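Local coordinates for thioesterase PA1618 (Pseudomonas aeruginosa, PDB 4QD8), which is a hotdog-fold thioesterase of the PaaI family that probably hydrolyses acyl-CoA thioesters, perhaps including 1,4-dihydroxy-2-naphthoyl-CoA, at residues 79-90 and 129-140; 66-75 and 109-118. All coordinates share one frame; numbering follows the deposited sequence.

Contact 1 (79-90 and 129-140); sequences QYYCVGLEVNAN and CIARLTMAVVPL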
loop_
_atom_site.group_PDB
_atom_site.type_symbol
_atom_site.label_atom_id
_atom_site.label_comp_id
_atom_site.label_asym_id
_atom_site.label_seq_id
_atom_site.Cartn_x
_atom_site.Cartn_y
_atom_site.Cartn_z
ATOM N N GLN A 79 -13.424 -0.422 26.678
ATOM C CA GLN A 79 -13.444 -1.799 26.213
ATOM C C GLN A 79 -12.423 -2.093 25.125
ATOM O O GLN A 79 -12.103 -3.255 24.884
ATOM C CB GLN A 79 -14.824 -2.163 25.679
ATOM C CG GLN A 79 -15.868 -2.407 26.740
ATOM C CD GLN A 79 -17.137 -2.982 26.160
ATOM O OE1 GLN A 79 -18.157 -2.302 26.083
ATOM N NE2 GLN A 79 -17.078 -4.244 25.738
ATOM N N TYR A 80 -11.946 -1.049 24.455
ATOM C CA TYR A 80 -11.105 -1.235 23.273
ATOM C C TYR A 80 -9.916 -0.300 23.239
ATOM O O TYR A 80 -9.951 0.798 23.785
ATOM C CB TYR A 80 -11.915 -0.997 21.992
ATOM C CG TYR A 80 -13.103 -1.902 21.830
ATOM C CD1 TYR A 80 -12.937 -3.244 21.526
ATOM C CD2 TYR A 80 -14.395 -1.412 21.971
ATOM C CE1 TYR A 80 -14.019 -4.077 21.373
ATOM C CE2 TYR A 80 -15.486 -2.241 21.826
ATOM C CZ TYR A 80 -15.290 -3.569 21.523
ATOM O OH TYR A 80 -16.372 -4.398 21.372
ATOM N N TYR A 81 -8.865 -0.728 22.556
ATOM C CA TYR A 81 -7.821 0.202 22.180
ATOM C C TYR A 81 -7.502 -0.051 20.720
ATOM O O TYR A 81 -7.929 -1.053 20.152
ATOM C CB TYR A 81 -6.588 0.068 23.065
ATOM C CG TYR A 81 -5.842 -1.224 22.897
ATOM C CD1 TYR A 81 -6.327 -2.399 23.442
ATOM C CD2 TYR A 81 -4.639 -1.263 22.213
ATOM C CE1 TYR A 81 -5.647 -3.582 23.299
ATOM C CE2 TYR A 81 -3.951 -2.437 22.066
ATOM C CZ TYR A 81 -4.459 -3.596 22.610
ATOM O OH TYR A 81 -3.776 -4.777 22.467
ATOM N N CYS A 82 -6.782 0.877 20.110
ATOM C CA CYS A 82 -6.546 0.811 18.675
ATOM C C CYS A 82 -5.061 0.797 18.390
ATOM O O CYS A 82 -4.302 1.534 19.014
ATOM C CB CYS A 82 -7.184 2.005 17.987
ATOM S SG CYS A 82 -8.976 2.035 18.213
ATOM N N VAL A 83 -4.652 -0.046 17.450
ATOM C CA VAL A 83 -3.254 -0.061 17.017
ATOM C C VAL A 83 -3.177 -0.018 15.493
ATOM O O VAL A 83 -4.083 -0.481 14.802
ATOM C CB VAL A 83 -2.510 -1.295 17.543
ATOM C CG1 VAL A 83 -2.491 -1.291 19.072
ATOM C CG2 VAL A 83 -3.152 -2.573 17.039
ATOM N N GLY A 84 -2.103 0.551 14.963
ATOM C CA GLY A 84 -1.909 0.545 13.522
ATOM C C GLY A 84 -1.830 -0.870 12.985
ATOM O O GLY A 84 -1.139 -1.725 13.547
ATOM N N LEU A 85 -2.509 -1.123 11.869
ATOM C CA LEU A 85 -2.465 -2.432 11.235
ATOM C C LEU A 85 -1.762 -2.376 9.878
ATOM O O LEU A 85 -0.913 -3.208 9.577
ATOM C CB LEU A 85 -3.882 -2.996 11.087
ATOM C CG LEU A 85 -4.035 -4.396 10.495
ATOM C CD1 LEU A 85 -3.484 -5.419 11.467
ATOM C CD2 LEU A 85 -5.501 -4.693 10.174
ATOM N N GLU A 86 -2.136 -1.404 9.057
ATOM C CA GLU A 86 -1.488 -1.230 7.758
ATOM C C GLU A 86 -1.412 0.245 7.453
ATOM O O GLU A 86 -2.331 0.997 7.751
ATOM C CB GLU A 86 -2.290 -1.944 6.661
ATOM C CG GLU A 86 -1.426 -2.464 5.492
ATOM C CD GLU A 86 -1.171 -1.431 4.427
ATOM O OE1 GLU A 86 -1.848 -0.379 4.422
ATOM O OE2 GLU A 86 -0.290 -1.690 3.572
ATOM N N VAL A 87 -0.315 0.683 6.852
ATOM C CA VAL A 87 -0.224 2.083 6.464
ATOM C C VAL A 87 0.441 2.159 5.105
ATOM O O VAL A 87 1.285 1.335 4.772
ATOM C CB VAL A 87 0.553 2.932 7.517
ATOM C CG1 VAL A 87 2.036 2.528 7.604
ATOM C CG2 VAL A 87 0.391 4.426 7.221
ATOM N N ASN A 88 0.049 3.145 4.319
ATOM C CA ASN A 88 0.695 3.367 3.032
ATOM C C ASN A 88 0.681 4.855 2.738
ATOM O O ASN A 88 -0.123 5.592 3.293
ATOM C CB ASN A 88 0.021 2.566 1.914
ATOM C CG ASN A 88 -1.461 2.891 1.760
ATOM O OD1 ASN A 88 -1.834 3.973 1.304
ATOM N ND2 ASN A 88 -2.314 1.962 2.183
ATOM N N ALA A 89 1.599 5.308 1.898
ATOM C CA ALA A 89 1.656 6.730 1.570
ATOM C C ALA A 89 2.300 6.938 0.212
ATOM O O ALA A 89 3.227 6.219 -0.156
ATOM C CB ALA A 89 2.447 7.485 2.640
ATOM N N ASN A 90 1.785 7.909 -0.529
ATOM C CA ASN A 90 2.535 8.449 -1.676
ATOM C C ASN A 90 3.201 9.756 -1.283
ATOM O O ASN A 90 2.550 10.661 -0.770
ATOM C CB ASN A 90 1.612 8.689 -2.873
ATOM C CG ASN A 90 1.486 7.476 -3.763
ATOM O OD1 ASN A 90 2.169 7.358 -4.795
ATOM N ND2 ASN A 90 0.619 6.559 -3.378
ATOM N N CYS A 129 1.999 14.869 0.502
ATOM C CA CYS A 129 1.935 13.434 0.778
ATOM C C CYS A 129 0.466 13.060 0.963
ATOM O O CYS A 129 -0.329 13.861 1.462
ATOM C CB CYS A 129 2.756 13.109 2.040
ATOM S SG CYS A 129 2.708 11.395 2.615
ATOM N N ILE A 130 0.097 11.859 0.525
ATOM C CA ILE A 130 -1.225 11.344 0.851
ATOM C C ILE A 130 -1.026 9.989 1.499
ATOM O O ILE A 130 -0.246 9.175 1.008
ATOM C CB ILE A 130 -2.173 11.249 -0.374
ATOM C CG1 ILE A 130 -3.498 10.586 0.035
ATOM C CG2 ILE A 130 -1.522 10.486 -1.554
ATOM C CD1 ILE A 130 -4.572 10.700 -1.044
ATOM N N ALA A 131 -1.708 9.745 2.617
ATOM C CA ALA A 131 -1.535 8.486 3.329
ATOM C C ALA A 131 -2.881 7.828 3.534
ATOM O O ALA A 131 -3.904 8.506 3.599
ATOM C CB ALA A 131 -0.846 8.706 4.674
ATOM N N ARG A 132 -2.878 6.505 3.628
ATOM C CA ARG A 132 -4.075 5.805 4.089
ATOM C C ARG A 132 -3.698 4.864 5.218
ATOM O O ARG A 132 -2.699 4.128 5.155
ATOM C CB ARG A 132 -4.803 5.086 2.946
ATOM C CG ARG A 132 -6.231 4.653 3.346
ATOM C CD ARG A 132 -7.059 4.169 2.154
ATOM N NE ARG A 132 -6.593 2.878 1.677
ATOM C CZ ARG A 132 -5.853 2.691 0.591
ATOM N NH1 ARG A 132 -5.524 3.719 -0.186
ATOM N NH2 ARG A 132 -5.458 1.468 0.275
ATOM N N LEU A 133 -4.473 4.924 6.293
ATOM C CA LEU A 133 -4.134 4.179 7.497
ATOM C C LEU A 133 -5.269 3.242 7.883
ATOM O O LEU A 133 -6.425 3.660 7.942
ATOM C CB LEU A 133 -3.906 5.157 8.654
ATOM C CG LEU A 133 -3.612 4.539 10.030
ATOM C CD1 LEU A 133 -2.323 3.730 10.026
ATOM C CD2 LEU A 133 -3.540 5.687 11.068
ATOM N N THR A 134 -4.927 1.979 8.108
ATOM C CA THR A 134 -5.862 0.989 8.669
ATOM C C THR A 134 -5.492 0.693 10.122
ATOM O O THR A 134 -4.385 0.238 10.404
ATOM C CB THR A 134 -5.814 -0.301 7.869
ATOM O OG1 THR A 134 -6.056 0.007 6.494
ATOM C CG2 THR A 134 -6.881 -1.314 8.367
ATOM N N MET A 135 -6.429 0.960 11.036
ATOM C CA MET A 135 -6.245 0.688 12.461
ATOM C C MET A 135 -7.000 -0.577 12.816
ATOM O O MET A 135 -8.062 -0.836 12.266
ATOM C CB MET A 135 -6.828 1.841 13.291
ATOM C CG MET A 135 -6.162 3.189 13.051
ATOM S SD MET A 135 -4.450 3.214 13.610
ATOM C CE MET A 135 -4.655 2.970 15.381
ATOM N N ALA A 136 -6.446 -1.369 13.729
ATOM C CA ALA A 136 -7.176 -2.499 14.302
ATOM C C ALA A 136 -7.830 -2.047 15.604
ATOM O O ALA A 136 -7.234 -1.321 16.394
ATOM C CB ALA A 136 -6.251 -3.653 14.564
ATOM N N VAL A 137 -9.061 -2.488 15.820
ATOM C CA VAL A 137 -9.762 -2.223 17.076
ATOM C C VAL A 137 -9.645 -3.495 17.912
ATOM O O VAL A 137 -10.105 -4.554 17.485
ATOM C CB VAL A 137 -11.234 -1.876 16.824
ATOM C CG1 VAL A 137 -11.921 -1.501 18.142
ATOM C CG2 VAL A 137 -11.337 -0.734 15.838
ATOM N N VAL A 138 -9.005 -3.385 19.076
ATOM C CA VAL A 138 -8.621 -4.550 19.880
ATOM C C VAL A 138 -9.222 -4.456 21.286
ATOM O O VAL A 138 -9.097 -3.427 21.946
ATOM C CB VAL A 138 -7.084 -4.657 19.989
ATOM C CG1 VAL A 138 -6.680 -5.961 20.658
ATOM C CG2 VAL A 138 -6.433 -4.540 18.608
ATOM N N PRO A 139 -9.885 -5.531 21.748
ATOM C CA PRO A 139 -10.439 -5.505 23.113
ATOM C C PRO A 139 -9.341 -5.460 24.177
ATOM O O PRO A 139 -8.363 -6.187 24.052
ATOM C CB PRO A 139 -11.212 -6.826 23.200
ATOM C CG PRO A 139 -11.557 -7.162 21.780
ATOM C CD PRO A 139 -10.339 -6.711 20.990
ATOM N N LEU A 140 -9.499 -4.615 25.198
ATOM C CA LEU A 140 -8.526 -4.527 26.294
ATOM C C LEU A 140 -8.423 -5.850 27.057
ATOM O O LEU A 140 -9.411 -6.573 27.200
ATOM C CB LEU A 140 -8.901 -3.404 27.266
ATOM C CG LEU A 140 -8.903 -1.968 26.744
ATOM C CD1 LEU A 140 -9.804 -1.084 27.593
ATOM C CD2 LEU A 140 -7.491 -1.407 26.711
HETATM O O HOH W 1 -4.146 1.082 4.918
#
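Y81 and V138 form one hydrogen-bonded pair in the long antiparallel ladder that joins strands 80-90 and 129-139 of the hotdog-fold sheet. Reciprocal backbone bonds bind Y81, V83, E86, N88 and N90 to V138, A136, T134, R132 and I130. Between G84 and E86 the register slips by one residue, a classic beta bulge: T134 O accepts from both L85 N (2.7 Å) and E86 N (3.1 Å).

Apolar contacts differ on the two faces. On the face of Y81, V83 and A136, V138 CB lies 4.0 Å from the centroid of the Y81 ring, 23° off its normal, in a CH-pi contact. The ring gets there because its CG sits between the backbone N and the carbonyl carbon (chi1 68°). On the face turned to helix 56-72, the chain of M135, bent at chi2 and chi3, curls back until CE is 3.8 Å from C82 CB.

Polar side chains gather at the bulge and beyond it. N88 ND2 lies over one face of the R132 guanidinium, the two planes 57° apart, while N88 OD1 and R132 NH2 bond to R132 and N88 of the third subunit. N88 ND2 also donates to the syn lone pair of E86 OE1 (3.3 Å). T134 OG1 is hydrogen-bonded to N90 of the third subunit. A water bridges E86 OE1 (2.8 Å) and T134 OG1 (2.7 Å).

Contact 2 (66-75 and 109-118); sequences LGSMASYLCV and LGRTTHVWDI
The central helix of the hotdog fold, 56-72, lies against the sheet here, its last turns and the loop after them packing on strand 113-118. The axes of the short segments 66-72 and 113-118 approach to 9.2 Å, and the side chains of H114, W116 and I118 point from the strand toward the helix.

The polar part of the contact centres on S71. Its OG receives a hydrogen bond from W116 NE1 at 2.9 Å, nearly straight at 167° and close to the indole plane. The same OG is hydrogen-bonded to H114 ND1 at 2.8 Å, lying at the edge of the imidazole, near its plane. CG anti to the carbonyl carbon carries both rings to the helix side; chi2, 174° in H114 and 99° in W116, then turns ND1 and NE1 to the one hydroxyl.

Around this polar centre the packing is apolar. A70 CB sits over the indole face, 3.6 Å from the centroid of its six-membered ring, in a CH-pi contact. C74 SG comes instead to the indole edge, a sulfur-aromatic contact 4.0 Å from W116 CH2, and also touches L109 CD1. V75 CG1 approaches H114 CE1 to 3.5 Å. Toward the other end of the segments, L66 CD2 meets I118 CG2 at 4.2 Å. G67, having no side chain, lets the strand come near: G67 CA and W116 CA are 6.2 Å apart, the closest CA pair across the segments, and I118 CD1 lies close by. C82 of strand 80-91 also touches S71 and helps to enclose its side chain.

W116 NE1 can only donate, so S71 OG is its acceptor, while a second bond ties it to the imidazole; the one buried hydroxyl thus joins both rings, which should limit their turning.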
loop_
_atom_site.group_PDB
_atom_site.type_symbol
_atom_site.label_atom_id
_atom_site.label_comp_id
_atom_site.label_asym_id
_atom_site.label_seq_id
_atom_site.Cartn_x
_atom_site.Cartn_y
_atom_site.Cartn_z
ATOM N N LEU A 66 -1.753 11.075 13.884
ATOM C CA LEU A 66 -3.017 11.751 13.676
ATOM C C LEU A 66 -4.143 10.739 13.566
ATOM O O LEU A 66 -5.141 10.843 14.264
ATOM C CB LEU A 66 -2.944 12.617 12.412
ATOM C CG LEU A 66 -4.213 13.380 12.056
ATOM C CD1 LEU A 66 -4.675 14.216 13.249
ATOM C CD2 LEU A 66 -3.952 14.268 10.857
ATOM N N GLY A 67 -3.978 9.741 12.704
ATOM C CA GLY A 67 -5.012 8.734 12.533
ATOM C C GLY A 67 -5.238 7.864 13.755
ATOM O O GLY A 67 -6.381 7.476 14.031
ATOM N N SER A 68 -4.175 7.541 14.486
ATOM C CA SER A 68 -4.332 6.723 15.688
ATOM C C SER A 68 -5.100 7.487 16.759
ATOM O O SER A 68 -5.944 6.916 17.461
ATOM C CB SER A 68 -2.982 6.269 16.231
ATOM O OG SER A 68 -2.327 5.459 15.268
ATOM N N MET A 69 -4.817 8.778 16.875
ATOM C CA MET A 69 -5.523 9.614 17.842
ATOM C C MET A 69 -6.982 9.750 17.429
ATOM O O MET A 69 -7.891 9.680 18.265
ATOM C CB MET A 69 -4.880 10.993 17.951
ATOM C CG MET A 69 -5.438 11.827 19.087
ATOM S SD MET A 69 -4.960 11.119 20.672
ATOM C CE MET A 69 -3.222 11.560 20.720
ATOM N N ALA A 70 -7.213 9.935 16.135
ATOM C CA ALA A 70 -8.583 9.971 15.617
ATOM C C ALA A 70 -9.354 8.683 15.962
ATOM O O ALA A 70 -10.513 8.750 16.371
ATOM C CB ALA A 70 -8.583 10.220 14.131
ATOM N N SER A 71 -8.718 7.518 15.809
ATOM C CA SER A 71 -9.358 6.250 16.195
ATOM C C SER A 71 -9.672 6.189 17.676
ATOM O O SER A 71 -10.747 5.740 18.070
ATOM C CB SER A 71 -8.496 5.052 15.807
ATOM O OG SER A 71 -8.765 4.679 14.479
ATOM N N TYR A 72 -8.736 6.644 18.498
ATOM C CA TYR A 72 -8.970 6.671 19.935
ATOM C C TYR A 72 -10.168 7.512 20.338
ATOM O O TYR A 72 -10.863 7.178 21.302
ATOM C CB TYR A 72 -7.710 7.113 20.666
ATOM C CG TYR A 72 -6.929 5.923 21.128
ATOM C CD1 TYR A 72 -7.314 5.227 22.270
ATOM C CD2 TYR A 72 -5.834 5.460 20.405
ATOM C CE1 TYR A 72 -6.611 4.114 22.698
ATOM C CE2 TYR A 72 -5.127 4.354 20.824
ATOM C CZ TYR A 72 -5.518 3.686 21.972
ATOM O OH TYR A 72 -4.807 2.588 22.389
ATOM N N LEU A 73 -10.440 8.560 19.572
ATOM C CA LEU A 73 -11.559 9.463 19.853
ATOM C C LEU A 73 -12.873 8.899 19.327
ATOM O O LEU A 73 -13.932 9.493 19.525
ATOM C CB LEU A 73 -11.309 10.831 19.212
ATOM C CG LEU A 73 -10.139 11.648 19.765
ATOM C CD1 LEU A 73 -9.819 12.812 18.874
ATOM C CD2 LEU A 73 -10.492 12.141 21.170
ATOM N N CYS A 74 -12.798 7.759 18.645
ATOM C CA CYS A 74 -13.985 7.158 18.036
ATOM C C CYS A 74 -14.404 5.833 18.664
ATOM O O CYS A 74 -15.517 5.366 18.428
ATOM C CB CYS A 74 -13.788 6.959 16.532
ATOM S SG CYS A 74 -13.748 8.482 15.579
ATOM N N VAL A 75 -13.532 5.218 19.450
ATOM C CA VAL A 75 -13.909 3.961 20.096
ATOM C C VAL A 75 -14.319 4.131 21.544
ATOM O O VAL A 75 -14.071 5.166 22.160
ATOM C CB VAL A 75 -12.788 2.901 20.059
ATOM C CG1 VAL A 75 -12.414 2.580 18.635
ATOM C CG2 VAL A 75 -11.589 3.362 20.869
ATOM N N LEU A 109 -15.387 3.438 9.514
ATOM C CA LEU A 109 -15.207 3.016 10.891
ATOM C C LEU A 109 -16.009 1.750 11.130
ATOM O O LEU A 109 -17.210 1.826 11.410
ATOM C CB LEU A 109 -15.694 4.101 11.846
ATOM C CG LEU A 109 -14.989 5.452 11.745
ATOM C CD1 LEU A 109 -15.489 6.339 12.860
ATOM C CD2 LEU A 109 -13.482 5.286 11.837
ATOM N N GLY A 110 -15.363 0.600 10.997
ATOM C CA GLY A 110 -16.022 -0.678 11.168
ATOM C C GLY A 110 -15.916 -1.097 12.616
ATOM O O GLY A 110 -15.380 -0.352 13.445
ATOM N N ARG A 111 -16.424 -2.282 12.937
ATOM C CA ARG A 111 -16.293 -2.766 14.302
ATOM C C ARG A 111 -14.882 -3.212 14.677
ATOM O O ARG A 111 -14.491 -3.102 15.835
ATOM C CB ARG A 111 -17.278 -3.907 14.566
ATOM C CG ARG A 111 -18.713 -3.461 14.537
ATOM C CD ARG A 111 -19.599 -4.540 15.124
ATOM N NE ARG A 111 -19.649 -5.726 14.276
ATOM C CZ ARG A 111 -20.210 -6.876 14.643
ATOM N NH1 ARG A 111 -20.750 -6.996 15.849
ATOM N NH2 ARG A 111 -20.225 -7.908 13.808
ATOM N N THR A 112 -14.119 -3.723 13.712
ATOM C CA THR A 112 -12.803 -4.288 14.027
ATOM C C THR A 112 -11.654 -3.546 13.340
ATOM O O THR A 112 -10.498 -3.706 13.726
ATOM C CB THR A 112 -12.712 -5.776 13.667
ATOM O OG1 THR A 112 -12.939 -5.947 12.268
ATOM C CG2 THR A 112 -13.748 -6.581 14.438
ATOM N N THR A 113 -11.978 -2.740 12.333
ATOM C CA THR A 113 -10.961 -1.923 11.657
ATOM C C THR A 113 -11.476 -0.528 11.375
ATOM O O THR A 113 -12.674 -0.323 11.204
ATOM C CB THR A 113 -10.512 -2.530 10.307
ATOM O OG1 THR A 113 -11.643 -2.612 9.433
ATOM C CG2 THR A 113 -9.890 -3.905 10.494
ATOM N N HIS A 114 -10.559 0.436 11.328
ATOM C CA HIS A 114 -10.886 1.794 10.918
ATOM C C HIS A 114 -9.971 2.115 9.763
ATOM O O HIS A 114 -8.817 1.689 9.759
ATOM C CB HIS A 114 -10.570 2.806 12.019
ATOM C CG HIS A 114 -11.477 2.744 13.203
ATOM N ND1 HIS A 114 -11.257 3.496 14.338
ATOM C CD2 HIS A 114 -12.602 2.023 13.439
ATOM C CE1 HIS A 114 -12.217 3.251 15.216
ATOM N NE2 HIS A 114 -13.037 2.356 14.702
ATOM N N VAL A 115 -10.474 2.874 8.802
ATOM C CA VAL A 115 -9.637 3.334 7.687
ATOM C C VAL A 115 -9.722 4.860 7.624
ATOM O O VAL A 115 -10.818 5.432 7.555
ATOM C CB VAL A 115 -10.077 2.696 6.352
ATOM C CG1 VAL A 115 -9.151 3.143 5.209
ATOM C CG2 VAL A 115 -10.072 1.171 6.442
ATOM N N TRP A 116 -8.558 5.516 7.648
ATOM C CA TRP A 116 -8.445 6.975 7.632
ATOM C C TRP A 116 -7.739 7.457 6.362
ATOM O O TRP A 116 -6.771 6.829 5.920
ATOM C CB TRP A 116 -7.629 7.453 8.845
ATOM C CG TRP A 116 -8.322 7.194 10.151
ATOM C CD1 TRP A 116 -8.098 6.157 11.007
ATOM C CD2 TRP A 116 -9.379 7.970 10.718
ATOM N NE1 TRP A 116 -8.957 6.247 12.086
ATOM C CE2 TRP A 116 -9.752 7.354 11.931
ATOM C CE3 TRP A 116 -10.058 9.126 10.315
ATOM C CZ2 TRP A 116 -10.777 7.860 12.755
ATOM C CZ3 TRP A 116 -11.073 9.637 11.143
ATOM C CH2 TRP A 116 -11.416 8.994 12.343
ATOM N N ASP A 117 -8.234 8.561 5.810
ATOM C CA ASP A 117 -7.639 9.240 4.660
ATOM C C ASP A 117 -6.854 10.417 5.232
ATOM O O ASP A 117 -7.427 11.256 5.934
ATOM C CB ASP A 117 -8.766 9.731 3.750
ATOM C CG ASP A 117 -8.279 10.625 2.627
ATOM O OD1 ASP A 117 -7.404 10.206 1.848
ATOM O OD2 ASP A 117 -8.805 11.746 2.511
ATOM N N ILE A 118 -5.544 10.486 4.988
ATOM C CA ILE A 118 -4.757 11.561 5.592
ATOM C C ILE A 118 -4.027 12.349 4.509
ATOM O O ILE A 118 -3.259 11.780 3.729
ATOM C CB ILE A 118 -3.793 11.021 6.663
ATOM C CG1 ILE A 118 -4.613 10.319 7.751
ATOM C CG2 ILE A 118 -2.998 12.165 7.307
ATOM C CD1 ILE A 118 -3.905 9.181 8.412
#

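In the fold
Both contacts build on the same curved sheet: strand 127-139 of contact 1 lies beside strand 113-121 of contact 2, with A131 N to I118 O and M135 N to H114 O as probable hydrogen bonds. Contact 2 is buried between helix and sheet. Contact 1 is exposed at its Q79 and L140 end, whereas residues 86-90 are buried against other subunits and carry the sheet across an interface. Their chemistry follows: contact 1 relies on repeated backbone bonds, contact 2 on side chains. Helix 56-72 is followed in the chain, after a short loop, by strand 80-91, and M135 CG touches S71 OG at 3.3 Å; the contact centres are about 7 Å apart.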